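PDB 4QVU: galactose-1-phosphate uridylyltransferase from Bacillus cereus, which is of unproven function but binds zinc in a HIT-like fold and may act as a UDP-glucose:hexose-1-phosphate uridylyltransferase. Local coordinates for residues A[107-115]-A[201-209]; A[166-176]-A[214-225]. One frame throughout, in Å; residues are numbered along the deposited sequence.

Contact 1 of 2, residues A[107-115]-A[201-209]; sequences LYKNHGPFS and CSSYNLFFY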
loop_
_atom_site.group_PDB
_atom_site.type_symbol
_atom_site.label_atom_id
_atom_site.label_comp_id
_atom_site.label_asym_id
_atom_site.label_seq_id
_atom_site.Cartn_x
_atom_site.Cartn_y
_atom_site.Cartn_z
ATOM N N LEU A 107 12.318 22.816 -2.507
ATOM C CA LEU A 107 12.340 23.593 -1.271
ATOM C C LEU A 107 11.863 22.664 -0.148
ATOM O O LEU A 107 10.739 22.134 -0.208
ATOM C CB LEU A 107 11.495 24.888 -1.368
ATOM C CG LEU A 107 11.218 25.661 -0.049
ATOM C CD1 LEU A 107 12.483 26.205 0.589
ATOM C CD2 LEU A 107 10.254 26.778 -0.265
ATOM N N TYR A 108 12.737 22.420 0.843
ATOM C CA TYR A 108 12.415 21.524 1.947
ATOM C C TYR A 108 13.264 21.855 3.184
ATOM O O TYR A 108 14.258 22.582 3.096
ATOM C CB TYR A 108 12.603 20.036 1.526
ATOM C CG TYR A 108 14.021 19.511 1.538
ATOM C CD1 TYR A 108 14.912 19.829 0.518
ATOM C CD2 TYR A 108 14.450 18.630 2.526
ATOM C CE1 TYR A 108 16.216 19.334 0.515
ATOM C CE2 TYR A 108 15.751 18.120 2.529
ATOM C CZ TYR A 108 16.628 18.472 1.518
ATOM O OH TYR A 108 17.902 17.967 1.516
ATOM N N LYS A 109 12.844 21.313 4.338
ATOM C CA LYS A 109 13.492 21.484 5.636
ATOM C C LYS A 109 13.640 20.141 6.342
ATOM O O LYS A 109 12.796 19.256 6.183
ATOM C CB LYS A 109 12.689 22.455 6.525
ATOM C CG LYS A 109 13.379 22.757 7.839
ATOM C CD LYS A 109 12.585 23.577 8.826
ATOM C CE LYS A 109 13.433 23.746 10.062
ATOM N NZ LYS A 109 12.769 24.576 11.091
ATOM N N ASN A 110 14.709 20.012 7.134
ATOM C CA ASN A 110 14.995 18.880 8.016
ATOM C C ASN A 110 15.175 19.428 9.422
ATOM O O ASN A 110 15.890 20.419 9.587
ATOM C CB ASN A 110 16.235 18.096 7.558
ATOM C CG ASN A 110 16.239 17.635 6.124
ATOM O OD1 ASN A 110 15.204 17.304 5.545
ATOM N ND2 ASN A 110 17.422 17.569 5.532
ATOM N N HIS A 111 14.499 18.841 10.420
ATOM C CA HIS A 111 14.628 19.256 11.816
ATOM C C HIS A 111 14.685 18.038 12.710
ATOM O O HIS A 111 13.830 17.161 12.604
ATOM C CB HIS A 111 13.476 20.179 12.233
ATOM C CG HIS A 111 13.575 20.677 13.644
ATOM N ND1 HIS A 111 13.071 19.945 14.709
ATOM C CD2 HIS A 111 14.099 21.832 14.120
ATOM C CE1 HIS A 111 13.323 20.663 15.792
ATOM N NE2 HIS A 111 13.941 21.804 15.488
ATOM N N GLY A 112 15.677 18.004 13.587
ATOM C CA GLY A 112 15.857 16.921 14.543
ATOM C C GLY A 112 16.808 15.831 14.083
ATOM O O GLY A 112 17.174 15.779 12.901
ATOM N N PRO A 113 17.205 14.914 15.000
ATOM C CA PRO A 113 18.197 13.895 14.628
ATOM C C PRO A 113 17.642 12.749 13.770
ATOM O O PRO A 113 18.437 11.891 13.360
ATOM C CB PRO A 113 18.665 13.357 15.983
ATOM C CG PRO A 113 17.514 13.585 16.902
ATOM C CD PRO A 113 16.890 14.860 16.447
ATOM N N PHE A 114 16.315 12.710 13.499
ATOM C CA PHE A 114 15.737 11.605 12.718
ATOM C C PHE A 114 15.084 12.092 11.413
ATOM O O PHE A 114 14.294 11.350 10.819
ATOM C CB PHE A 114 14.714 10.822 13.556
ATOM C CG PHE A 114 15.269 10.339 14.874
ATOM C CD1 PHE A 114 16.340 9.451 14.914
ATOM C CD2 PHE A 114 14.705 10.746 16.073
ATOM C CE1 PHE A 114 16.858 9.008 16.132
ATOM C CE2 PHE A 114 15.208 10.284 17.292
ATOM C CZ PHE A 114 16.283 9.420 17.311
ATOM N N SER A 115 15.483 13.289 10.928
ATOM C CA SER A 115 14.972 13.896 9.692
ATOM C C SER A 115 15.889 13.620 8.492
ATOM O O SER A 115 15.407 13.572 7.360
ATOM C CB SER A 115 14.797 15.405 9.860
ATOM O OG SER A 115 16.001 16.064 10.218
ATOM N N CYS A 201 7.620 14.807 19.469
ATOM C CA CYS A 201 8.243 14.037 18.400
ATOM C C CYS A 201 9.709 14.482 18.090
ATOM O O CYS A 201 10.458 13.669 17.529
ATOM C CB CYS A 201 7.378 14.111 17.151
ATOM S SG CYS A 201 7.861 12.963 15.848
ATOM N N SER A 202 10.115 15.718 18.438
ATOM C CA SER A 202 11.475 16.300 18.300
ATOM C C SER A 202 11.991 16.423 16.833
ATOM O O SER A 202 12.833 17.294 16.591
ATOM C CB SER A 202 12.516 15.507 19.094
ATOM O OG SER A 202 12.924 14.310 18.449
ATOM N N SER A 203 11.549 15.553 15.894
ATOM C CA SER A 203 11.993 15.577 14.492
ATOM C C SER A 203 10.834 15.673 13.501
ATOM O O SER A 203 9.797 15.018 13.676
ATOM C CB SER A 203 12.814 14.337 14.143
ATOM O OG SER A 203 13.996 14.234 14.915
ATOM N N TYR A 204 11.048 16.441 12.416
ATOM C CA TYR A 204 10.080 16.594 11.337
ATOM C C TYR A 204 10.763 17.061 10.068
ATOM O O TYR A 204 11.915 17.504 10.084
ATOM C CB TYR A 204 8.941 17.581 11.715
ATOM C CG TYR A 204 9.376 19.027 11.876
ATOM C CD1 TYR A 204 9.361 19.905 10.798
ATOM C CD2 TYR A 204 9.770 19.524 13.117
ATOM C CE1 TYR A 204 9.760 21.231 10.938
ATOM C CE2 TYR A 204 10.155 20.852 13.275
ATOM C CZ TYR A 204 10.148 21.706 12.180
ATOM O OH TYR A 204 10.529 23.023 12.318
ATOM N N ASN A 205 10.005 17.030 8.977
ATOM C CA ASN A 205 10.397 17.537 7.676
ATOM C C ASN A 205 9.327 18.421 7.100
ATOM O O ASN A 205 8.134 18.162 7.304
ATOM C CB ASN A 205 10.659 16.399 6.691
ATOM C CG ASN A 205 11.912 15.596 6.856
ATOM O OD1 ASN A 205 11.851 14.389 7.005
ATOM N ND2 ASN A 205 13.065 16.195 6.673
ATOM N N LEU A 206 9.745 19.437 6.337
ATOM C CA LEU A 206 8.850 20.250 5.525
ATOM C C LEU A 206 9.169 19.971 4.104
ATOM O O LEU A 206 10.348 19.929 3.767
ATOM C CB LEU A 206 8.908 21.770 5.791
ATOM C CG LEU A 206 8.677 22.329 7.187
ATOM C CD1 LEU A 206 8.695 23.835 7.121
ATOM C CD2 LEU A 206 7.353 21.861 7.789
ATOM N N PHE A 207 8.154 19.747 3.274
ATOM C CA PHE A 207 8.337 19.569 1.833
ATOM C C PHE A 207 7.399 20.489 1.115
ATOM O O PHE A 207 6.210 20.513 1.434
ATOM C CB PHE A 207 8.136 18.124 1.369
ATOM C CG PHE A 207 9.026 17.125 2.054
ATOM C CD1 PHE A 207 10.378 17.045 1.740
ATOM C CD2 PHE A 207 8.513 16.258 3.009
ATOM C CE1 PHE A 207 11.205 16.138 2.387
ATOM C CE2 PHE A 207 9.339 15.339 3.642
ATOM C CZ PHE A 207 10.679 15.286 3.328
ATOM N N PHE A 208 7.923 21.267 0.168
ATOM C CA PHE A 208 7.099 22.187 -0.592
ATOM C C PHE A 208 6.945 21.680 -2.003
ATOM O O PHE A 208 7.859 21.063 -2.554
ATOM C CB PHE A 208 7.682 23.600 -0.573
ATOM C CG PHE A 208 7.543 24.302 0.757
ATOM C CD1 PHE A 208 8.469 24.088 1.779
ATOM C CD2 PHE A 208 6.511 25.211 0.976
ATOM C CE1 PHE A 208 8.350 24.755 3.004
ATOM C CE2 PHE A 208 6.395 25.881 2.205
ATOM C CZ PHE A 208 7.321 25.653 3.207
ATOM N N TYR A 209 5.752 21.915 -2.569
ATOM C CA TYR A 209 5.372 21.510 -3.925
ATOM C C TYR A 209 4.572 22.608 -4.615
ATOM O O TYR A 209 3.769 23.294 -3.967
ATOM C CB TYR A 209 4.527 20.205 -3.910
ATOM C CG TYR A 209 5.012 19.115 -2.970
ATOM C CD1 TYR A 209 4.735 19.166 -1.606
ATOM C CD2 TYR A 209 5.663 17.982 -3.460
ATOM C CE1 TYR A 209 5.178 18.174 -0.738
ATOM C CE2 TYR A 209 6.070 16.956 -2.605
ATOM C CZ TYR A 209 5.844 17.069 -1.242
ATOM O OH TYR A 209 6.235 16.078 -0.381
#
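L107 and F208 open the tightly packed part of this contact: CD2 of L107 sits 4.0 Å from the centroid of the F208 ring, over its face, while L107 O accepts the backbone N-H of F208. Helix 79-97 covers both residues, and I186 of helix 179-195 adds to the cover on F208. The strands run antiparallel at 178°, and the pairs K109-L206 and H111-Y204 are the hydrogen-bonded ones. Y108 and F207, a non-hydrogen-bonded pair, meet through CB and CD1 at 3.7 Å on the face turned to the second subunit, where Y232 of that subunit packs on F207. K109 O takes two donors: L206 N, from above the carbonyl plane, and N205 ND2 at 3.1 Å, nearly straight at 169°. R222 holds OD1 of the same amide, so both its ends are bound. On the other face, CG of Y204 is placed between its backbone N and carbonyl carbon (chi1 67°), and H111 CB sits over one face of the Y204 ring, 3.7 Å from its centroid. The imidazole itself is slid aside and barely overlaps the phenol. The extended K109 chain then brings NZ to Y204 OH at 3.0 Å.

Beyond H111 the packing thins. H111 ND1 makes a weak bond to S202 O (3.3 Å), and P113 and S202 are solvent-exposed. The type I turn G112-S115 is tied to segment 201-209 by S203 OG, which accepts F114 N at 3.1 Å; S115 OG closes on G112 O within the turn. Such antiparallel pairing of strand 104-111, from the N-terminal half, with strand 203-211, from the C-terminal half, is consistent with two HIT-like halves joined edge to edge.

Contact 2 of 2, residues A[166-176]-A[214-225]; sequences FTEFNIIIEDI and KIICKVVPRFVV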
loop_
_atom_site.group_PDB
_atom_site.type_symbol
_atom_site.label_atom_id
_atom_site.label_comp_id
_atom_site.label_asym_id
_atom_site.label_seq_id
_atom_site.Cartn_x
_atom_site.Cartn_y
_atom_site.Cartn_z
ATOM N N PHE A 166 2.960 6.856 6.799
ATOM C CA PHE A 166 2.725 7.223 8.192
ATOM C C PHE A 166 1.917 8.523 8.225
ATOM O O PHE A 166 1.033 8.682 7.383
ATOM C CB PHE A 166 4.052 7.303 8.964
ATOM C CG PHE A 166 4.688 5.940 9.150
ATOM C CD1 PHE A 166 4.341 5.131 10.231
ATOM C CD2 PHE A 166 5.611 5.452 8.230
ATOM C CE1 PHE A 166 4.926 3.874 10.404
ATOM C CE2 PHE A 166 6.185 4.179 8.396
ATOM C CZ PHE A 166 5.840 3.403 9.481
ATOM N N THR A 167 2.155 9.422 9.195
ATOM C CA THR A 167 1.394 10.665 9.271
ATOM C C THR A 167 2.066 11.738 8.414
ATOM O O THR A 167 3.269 11.954 8.498
ATOM C CB THR A 167 1.213 11.133 10.719
ATOM O OG1 THR A 167 0.774 10.027 11.509
ATOM C CG2 THR A 167 0.197 12.273 10.842
ATOM N N GLU A 168 1.259 12.400 7.582
ATOM C CA GLU A 168 1.644 13.490 6.684
ATOM C C GLU A 168 0.553 14.534 6.713
ATOM O O GLU A 168 -0.611 14.204 6.482
ATOM C CB GLU A 168 1.909 12.981 5.251
ATOM C CG GLU A 168 3.078 12.006 5.169
ATOM C CD GLU A 168 3.353 11.363 3.823
ATOM O OE1 GLU A 168 2.615 11.649 2.852
ATOM O OE2 GLU A 168 4.298 10.547 3.746
ATOM N N PHE A 169 0.920 15.776 7.077
ATOM C CA PHE A 169 0.007 16.914 7.155
ATOM C C PHE A 169 0.202 17.784 5.924
ATOM O O PHE A 169 1.307 18.261 5.674
ATOM C CB PHE A 169 0.219 17.722 8.448
ATOM C CG PHE A 169 0.148 16.928 9.734
ATOM C CD1 PHE A 169 -1.077 16.536 10.263
ATOM C CD2 PHE A 169 1.301 16.609 10.438
ATOM C CE1 PHE A 169 -1.142 15.811 11.454
ATOM C CE2 PHE A 169 1.232 15.901 11.641
ATOM C CZ PHE A 169 0.011 15.520 12.148
ATOM N N ASN A 170 -0.864 17.957 5.133
ATOM C CA ASN A 170 -0.831 18.734 3.897
ATOM C C ASN A 170 -1.524 20.058 4.108
ATOM O O ASN A 170 -2.681 20.101 4.529
ATOM C CB ASN A 170 -1.475 17.952 2.753
ATOM C CG ASN A 170 -0.878 16.576 2.574
ATOM O OD1 ASN A 170 0.292 16.412 2.218
ATOM N ND2 ASN A 170 -1.656 15.557 2.881
ATOM N N ILE A 171 -0.786 21.141 3.855
ATOM C CA ILE A 171 -1.271 22.509 3.959
ATOM C C ILE A 171 -1.281 23.064 2.539
ATOM O O ILE A 171 -0.217 23.187 1.925
ATOM C CB ILE A 171 -0.429 23.349 4.948
ATOM C CG1 ILE A 171 -0.143 22.583 6.256
ATOM C CG2 ILE A 171 -1.115 24.670 5.207
ATOM C CD1 ILE A 171 0.820 23.244 7.174
ATOM N N ILE A 172 -2.481 23.329 1.989
ATOM C CA ILE A 172 -2.643 23.786 0.599
ATOM C C ILE A 172 -3.257 25.192 0.548
ATOM O O ILE A 172 -4.247 25.455 1.229
ATOM C CB ILE A 172 -3.532 22.777 -0.233
ATOM C CG1 ILE A 172 -3.135 21.286 -0.038
ATOM C CG2 ILE A 172 -3.605 23.137 -1.719
ATOM C CD1 ILE A 172 -3.952 20.524 0.959
ATOM N N ILE A 173 -2.676 26.073 -0.292
ATOM C CA ILE A 173 -3.186 27.415 -0.633
ATOM C C ILE A 173 -3.360 27.436 -2.155
ATOM O O ILE A 173 -2.610 26.767 -2.866
ATOM C CB ILE A 173 -2.368 28.637 -0.105
ATOM C CG1 ILE A 173 -0.897 28.636 -0.604
ATOM C CG2 ILE A 173 -2.475 28.746 1.418
ATOM C CD1 ILE A 173 -0.115 29.923 -0.375
ATOM N N GLU A 174 -4.367 28.164 -2.648
ATOM C CA GLU A 174 -4.669 28.221 -4.079
ATOM C C GLU A 174 -4.157 29.532 -4.694
ATOM O O GLU A 174 -3.977 29.599 -5.913
ATOM C CB GLU A 174 -6.182 28.065 -4.293
ATOM C CG GLU A 174 -6.554 27.435 -5.625
ATOM C CD GLU A 174 -7.971 26.897 -5.665
ATOM O OE1 GLU A 174 -8.218 25.833 -5.050
ATOM O OE2 GLU A 174 -8.830 27.528 -6.325
ATOM N N ASP A 175 -3.900 30.555 -3.852
ATOM C CA ASP A 175 -3.376 31.865 -4.260
ATOM C C ASP A 175 -2.134 32.219 -3.424
ATOM O O ASP A 175 -2.095 31.932 -2.227
ATOM C CB ASP A 175 -4.459 32.946 -4.116
ATOM C CG ASP A 175 -4.054 34.318 -4.612
ATOM O OD1 ASP A 175 -4.047 34.526 -5.846
ATOM O OD2 ASP A 175 -3.797 35.200 -3.768
ATOM N N ILE A 176 -1.138 32.868 -4.061
ATOM C CA ILE A 176 0.136 33.294 -3.456
ATOM C C ILE A 176 -0.110 34.330 -2.322
ATOM O O ILE A 176 0.689 34.389 -1.394
ATOM C CB ILE A 176 1.120 33.874 -4.521
ATOM C CG1 ILE A 176 0.968 33.165 -5.898
ATOM C CG2 ILE A 176 2.575 33.811 -4.010
ATOM C CD1 ILE A 176 1.500 33.956 -7.129
ATOM N N LYS A 214 -1.116 25.293 -7.264
ATOM C CA LYS A 214 -1.272 25.384 -5.802
ATOM C C LYS A 214 0.076 25.276 -5.103
ATOM O O LYS A 214 0.953 24.563 -5.593
ATOM C CB LYS A 214 -2.197 24.277 -5.248
ATOM C CG LYS A 214 -3.599 24.204 -5.805
ATOM C CD LYS A 214 -4.171 22.845 -5.445
ATOM C CE LYS A 214 -5.443 22.523 -6.169
ATOM N NZ LYS A 214 -5.851 21.122 -5.923
ATOM N N ILE A 215 0.227 25.934 -3.941
ATOM C CA ILE A 215 1.437 25.824 -3.131
ATOM C C ILE A 215 1.068 24.946 -1.956
ATOM O O ILE A 215 0.147 25.268 -1.200
ATOM C CB ILE A 215 2.079 27.174 -2.714
ATOM C CG1 ILE A 215 2.574 27.936 -3.973
ATOM C CG2 ILE A 215 3.238 26.929 -1.706
ATOM C CD1 ILE A 215 3.072 29.362 -3.750
ATOM N N ILE A 216 1.753 23.800 -1.857
ATOM C CA ILE A 216 1.527 22.782 -0.839
ATOM C C ILE A 216 2.749 22.623 0.036
ATOM O O ILE A 216 3.873 22.512 -0.468
ATOM C CB ILE A 216 1.155 21.412 -1.480
ATOM C CG1 ILE A 216 -0.030 21.547 -2.473
ATOM C CG2 ILE A 216 0.891 20.347 -0.391
ATOM C CD1 ILE A 216 -0.292 20.336 -3.380
ATOM N N CYS A 217 2.516 22.555 1.350
ATOM C CA CYS A 217 3.552 22.224 2.297
ATOM C C CYS A 217 3.160 20.955 3.017
ATOM O O CYS A 217 2.162 20.933 3.743
ATOM C CB CYS A 217 3.863 23.346 3.276
ATOM S SG CYS A 217 5.149 22.900 4.472
ATOM N N LYS A 218 3.944 19.894 2.813
ATOM C CA LYS A 218 3.723 18.642 3.510
ATOM C C LYS A 218 4.634 18.626 4.739
ATOM O O LYS A 218 5.852 18.744 4.608
ATOM C CB LYS A 218 3.947 17.441 2.590
ATOM C CG LYS A 218 3.609 16.102 3.227
ATOM C CD LYS A 218 3.904 14.929 2.311
ATOM C CE LYS A 218 2.875 14.721 1.227
ATOM N NZ LYS A 218 1.619 14.131 1.758
ATOM N N VAL A 219 4.013 18.576 5.934
ATOM C CA VAL A 219 4.667 18.512 7.249
ATOM C C VAL A 219 4.669 17.043 7.643
ATOM O O VAL A 219 3.593 16.447 7.743
ATOM C CB VAL A 219 4.002 19.426 8.326
ATOM C CG1 VAL A 219 4.907 19.572 9.539
ATOM C CG2 VAL A 219 3.638 20.804 7.767
ATOM N N VAL A 220 5.862 16.446 7.804
ATOM C CA VAL A 220 5.998 15.016 8.080
ATOM C C VAL A 220 6.747 14.768 9.407
ATOM O O VAL A 220 7.960 14.992 9.455
ATOM C CB VAL A 220 6.731 14.287 6.898
ATOM C CG1 VAL A 220 6.755 12.771 7.095
ATOM C CG2 VAL A 220 6.121 14.639 5.540
ATOM N N PRO A 221 6.080 14.249 10.476
ATOM C CA PRO A 221 6.825 13.879 11.689
ATOM C C PRO A 221 7.798 12.734 11.400
ATOM O O PRO A 221 7.525 11.863 10.563
ATOM C CB PRO A 221 5.733 13.447 12.673
ATOM C CG PRO A 221 4.444 13.901 12.071
ATOM C CD PRO A 221 4.654 13.887 10.604
ATOM N N ARG A 222 8.965 12.777 12.044
ATOM C CA ARG A 222 10.001 11.778 11.867
ATOM C C ARG A 222 10.367 11.241 13.240
ATOM O O ARG A 222 10.645 12.000 14.168
ATOM C CB ARG A 222 11.206 12.376 11.117
ATOM C CG ARG A 222 10.926 12.902 9.697
ATOM C CD ARG A 222 10.601 11.845 8.638
ATOM N NE ARG A 222 11.663 10.840 8.511
ATOM C CZ ARG A 222 12.679 10.903 7.659
ATOM N NH1 ARG A 222 12.780 11.913 6.809
ATOM N NH2 ARG A 222 13.592 9.945 7.635
ATOM N N PHE A 223 10.277 9.934 13.390
ATOM C CA PHE A 223 10.503 9.232 14.663
ATOM C C PHE A 223 10.947 7.808 14.399
ATOM O O PHE A 223 10.626 7.250 13.345
ATOM C CB PHE A 223 9.207 9.245 15.531
ATOM C CG PHE A 223 7.953 8.821 14.798
ATOM C CD1 PHE A 223 7.213 9.741 14.059
ATOM C CD2 PHE A 223 7.525 7.496 14.821
ATOM C CE1 PHE A 223 6.082 9.339 13.332
ATOM C CE2 PHE A 223 6.381 7.099 14.112
ATOM C CZ PHE A 223 5.669 8.025 13.370
ATOM N N VAL A 224 11.683 7.217 15.341
ATOM C CA VAL A 224 12.073 5.815 15.202
ATOM C C VAL A 224 10.816 5.012 15.552
ATOM O O VAL A 224 10.264 5.165 16.646
ATOM C CB VAL A 224 13.333 5.429 16.035
ATOM C CG1 VAL A 224 13.624 3.934 15.944
ATOM C CG2 VAL A 224 14.552 6.236 15.584
ATOM N N VAL A 225 10.300 4.259 14.579
ATOM C CA VAL A 225 9.082 3.459 14.771
ATOM C C VAL A 225 9.380 2.346 15.800
ATOM O O VAL A 225 10.483 1.777 15.802
ATOM C CB VAL A 225 8.535 2.885 13.426
ATOM C CG1 VAL A 225 7.199 2.180 13.623
ATOM C CG2 VAL A 225 8.400 3.987 12.369
#
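Polar side chains meet at K218, which lies alongside N170 and crosses E168. Its chain turns at chi3 (-77°) and chi4 (-75°), folding the ammonium back over the neighbouring strand. There NZ reaches N170 OD1 at 2.7 Å, in the carbonyl plane and on a lone pair, and forms a salt bridge with E168 OE1 at 2.9 Å, approaching from the anti side but well out of the carboxylate plane. N142 O is a third acceptor for NZ. The partners are themselves held: the E168 carboxylate accepts the backbone N-H groups of I163 and I164, and N170 ND2 is bound to N157 and S159.

Backbone bonding follows the antiparallel register, with F169-V219, I171-C217 and I173-I215 as hydrogen-bonded pairs. Each makes two bonds, from V219 N to F169 O at 2.7 Å up to 3.1 Å between I173 N and I215 O.

Apolar contacts divide between the faces. I171 CD1 rests on V219 CG2 (3.8 Å), and I173 CG1 lies against I215 CB; F169 CE2 meets P221 CG at 3.8 Å, the two side chains crossing at about a right angle. With N170 and K218, on the opposite face, I172 and I216 run side by side, CG1 to CG1 at 4.0 Å. Past the paired strands, F166 CZ touches V225 CG2 at 3.9 Å.

Within the sheet, strand 154-159 flanks 169-173 and strand 203-211 flanks 214-222, while helix 179-195 packs over the face of F169, I171 and V219.

Contacts 1 and 2, centred about 10 Å apart, are successive steps across one antiparallel sheet: strands 203-211 and 214-222 are consecutive in the chain and adjacent in the sheet. Two probable hydrogen bonds join the contacts, F207 O to K218 N and N205 OD1 to R222 NH1, both 2.7 Å. R222 also reaches outward, its NH2 bonding V225 O of the second subunit. The zinc site of H153, C178 and E181 lies nearer contact 2: the I173 side chain is about 4 Å from that of C178 and about 5 Å from that of E181, and about 6 Å from the ion, whereas the F208 side chain in contact 1 is about 12 Å from both ligand side chains.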